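Coproheme decarboxylase (Thermus thermophilus, PDB 1VDH) catalyses the final step of coproporphyrin-dependent heme biosynthesis, the stepwise, hydrogen peroxide-dependent decarboxylation of iron coproporphyrin III to heme b. Local coordinates at residues Y62-V67 against A72-L77. Residues are numbered along the deposited sequence; the frame is centred on the assembly and turned at random.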
loop_
_atom_site.group_PDB
_atom_site.type_symbol
_atom_site.label_atom_id
_atom_site.label_comp_id
_atom_site.label_asym_id
_atom_site.label_seq_id
_atom_site.Cartn_x
_atom_site.Cartn_y
_atom_site.Cartn_z
ATOM N N TYR A 62 -16.719 17.620 -21.304
ATOM C CA TYR A 62 -16.730 16.297 -20.684
ATOM C C TYR A 62 -16.413 15.175 -21.670
ATOM O O TYR A 62 -16.411 15.368 -22.887
ATOM C CB TYR A 62 -18.095 16.005 -20.049
ATOM C CG TYR A 62 -19.114 15.474 -21.042
ATOM C CD1 TYR A 62 -19.418 14.113 -21.095
ATOM C CD2 TYR A 62 -19.725 16.322 -21.965
ATOM C CE1 TYR A 62 -20.300 13.608 -22.045
ATOM C CE2 TYR A 62 -20.611 15.823 -22.923
ATOM C CZ TYR A 62 -20.891 14.467 -22.955
ATOM O OH TYR A 62 -21.763 13.962 -23.895
ATOM N N GLY A 63 -16.214 13.987 -21.113
ATOM C CA GLY A 63 -15.938 12.804 -21.897
ATOM C C GLY A 63 -16.143 11.582 -21.029
ATOM O O GLY A 63 -15.886 11.627 -19.821
ATOM N N ILE A 64 -16.678 10.514 -21.613
ATOM C CA ILE A 64 -16.891 9.265 -20.879
ATOM C C ILE A 64 -16.115 8.183 -21.620
ATOM O O ILE A 64 -16.239 8.050 -22.841
ATOM C CB ILE A 64 -18.385 8.897 -20.767
ATOM C CG1 ILE A 64 -19.122 9.967 -19.948
ATOM C CG2 ILE A 64 -18.544 7.525 -20.104
ATOM C CD1 ILE A 64 -20.616 9.718 -19.780
ATOM N N TYR A 65 -15.324 7.409 -20.880
ATOM C CA TYR A 65 -14.481 6.385 -21.492
ATOM C C TYR A 65 -14.572 4.987 -20.910
ATOM O O TYR A 65 -14.874 4.809 -19.730
ATOM C CB TYR A 65 -13.015 6.814 -21.397
ATOM C CG TYR A 65 -12.738 8.216 -21.867
ATOM C CD1 TYR A 65 -12.214 8.450 -23.137
ATOM C CD2 TYR A 65 -12.981 9.310 -21.040
ATOM C CE1 TYR A 65 -11.938 9.737 -23.574
ATOM C CE2 TYR A 65 -12.710 10.603 -21.467
ATOM C CZ TYR A 65 -12.187 10.806 -22.736
ATOM O OH TYR A 65 -11.901 12.078 -23.162
ATOM N N GLN A 66 -14.300 3.997 -21.758
ATOM C CA GLN A 66 -14.266 2.602 -21.337
ATOM C C GLN A 66 -12.785 2.378 -21.062
ATOM O O GLN A 66 -11.964 2.450 -21.974
ATOM C CB GLN A 66 -14.733 1.667 -22.454
ATOM C CG GLN A 66 -14.709 0.195 -22.045
ATOM C CD GLN A 66 -15.254 -0.735 -23.114
ATOM O OE1 GLN A 66 -15.020 -1.950 -23.079
ATOM N NE2 GLN A 66 -15.995 -0.177 -24.062
ATOM N N VAL A 67 -12.450 2.120 -19.803
ATOM C CA VAL A 67 -11.060 1.942 -19.391
ATOM C C VAL A 67 -10.636 0.476 -19.303
ATOM O O VAL A 67 -11.308 -0.334 -18.676
ATOM C CB VAL A 67 -10.813 2.643 -18.025
ATOM C CG1 VAL A 67 -9.333 2.585 -17.640
ATOM C CG2 VAL A 67 -11.281 4.091 -18.085
ATOM N N ALA A 72 -9.974 0.520 -13.373
ATOM C CA ALA A 72 -11.230 1.248 -13.573
ATOM C C ALA A 72 -11.898 0.709 -14.828
ATOM O O ALA A 72 -11.224 0.155 -15.685
ATOM C CB ALA A 72 -10.965 2.742 -13.737
ATOM N N ASP A 73 -13.210 0.899 -14.942
ATOM C CA ASP A 73 -13.971 0.450 -16.111
ATOM C C ASP A 73 -14.522 1.649 -16.877
ATOM O O ASP A 73 -14.601 1.631 -18.099
ATOM C CB ASP A 73 -15.129 -0.453 -15.686
ATOM C CG ASP A 73 -14.659 -1.754 -15.089
ATOM O OD1 ASP A 73 -15.348 -2.288 -14.195
ATOM O OD2 ASP A 73 -13.601 -2.253 -15.524
ATOM N N LEU A 74 -14.921 2.684 -16.145
ATOM C CA LEU A 74 -15.452 3.890 -16.762
ATOM C C LEU A 74 -14.804 5.132 -16.169
ATOM O O LEU A 74 -14.587 5.221 -14.959
ATOM C CB LEU A 74 -16.976 3.969 -16.578
ATOM C CG LEU A 74 -17.878 2.992 -17.349
ATOM C CD1 LEU A 74 -19.300 3.036 -16.781
ATOM C CD2 LEU A 74 -17.888 3.338 -18.833
ATOM N N LEU A 75 -14.434 6.057 -17.045
ATOM C CA LEU A 75 -13.856 7.324 -16.630
ATOM C C LEU A 75 -14.852 8.411 -16.999
ATOM O O LEU A 75 -15.283 8.494 -18.151
ATOM C CB LEU A 75 -12.540 7.617 -17.361
ATOM C CG LEU A 75 -12.109 9.096 -17.339
ATOM C CD1 LEU A 75 -11.880 9.570 -15.898
ATOM C CD2 LEU A 75 -10.848 9.304 -18.174
ATOM N N PHE A 76 -15.237 9.211 -16.010
ATOM C CA PHE A 76 -16.136 10.333 -16.234
ATOM C C PHE A 76 -15.255 11.560 -16.056
ATOM O O PHE A 76 -14.865 11.903 -14.938
ATOM C CB PHE A 76 -17.282 10.335 -15.219
ATOM C CG PHE A 76 -18.171 9.133 -15.313
ATOM C CD1 PHE A 76 -17.867 7.970 -14.610
ATOM C CD2 PHE A 76 -19.308 9.155 -16.113
ATOM C CE1 PHE A 76 -18.687 6.842 -14.703
ATOM C CE2 PHE A 76 -20.135 8.035 -16.214
ATOM C CZ PHE A 76 -19.823 6.875 -15.506
ATOM N N LEU A 77 -14.879 12.168 -17.177
ATOM C CA LEU A 77 -14.019 13.342 -17.174
ATOM C C LEU A 77 -14.854 14.599 -17.358
ATOM O O LEU A 77 -15.644 14.692 -18.300
ATOM C CB LEU A 77 -12.976 13.236 -18.297
ATOM C CG LEU A 77 -12.059 14.447 -18.535
ATOM C CD1 LEU A 77 -11.256 14.766 -17.280
ATOM C CD2 LEU A 77 -11.118 14.169 -19.707
#
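Y65 and L75, a hydrogen-bonded pair of this antiparallel hairpin, show how side chains on one face of a sheet pack beside their partners on the adjacent strand. They run side by side in the same direction, with CD2 of Y65 3.6 Å from CD2 of L75. The tyrosine's CG lies anti to its carbonyl carbon (chi1 -50°), which carries the ring along the strand to L77, whose CB sits at the ring edge, 4.1 Å from Y65 CE2. The ring lies beside G63 and its OH comes level with the CA of G63, where a side chain would clash with it. With an alanine here, L75 and L77 would probably lose the aromatic ring they share, and a gap would be likely to open beside G63. Farther along, V67 CG2 reaches L75 CB at 3.8 Å. On the other face I64 CG1 meets the ring of F76 at CD2, 3.9 Å away.

Reciprocal backbone bonds fix this register: Y65 and L75 exchange two (Y65 N to L75 O, 2.9 Å, and L75 N back to Y65 O), and G63 and L77 another two. In the bond from V67 N to D73 O (2.8 Å) the donor sits above the carbonyl plane, beside a classic beta bulge in which D73 and L74 both face R22.

Strand 10-24 flanks 74-80, while 227-237 borders 61-67, in the antiparallel sheet of the chlorite dismutase-type fold. V142 of strand 141-152 packs on Y65 and L75, and helix 240-246 lies against Q66 and L74.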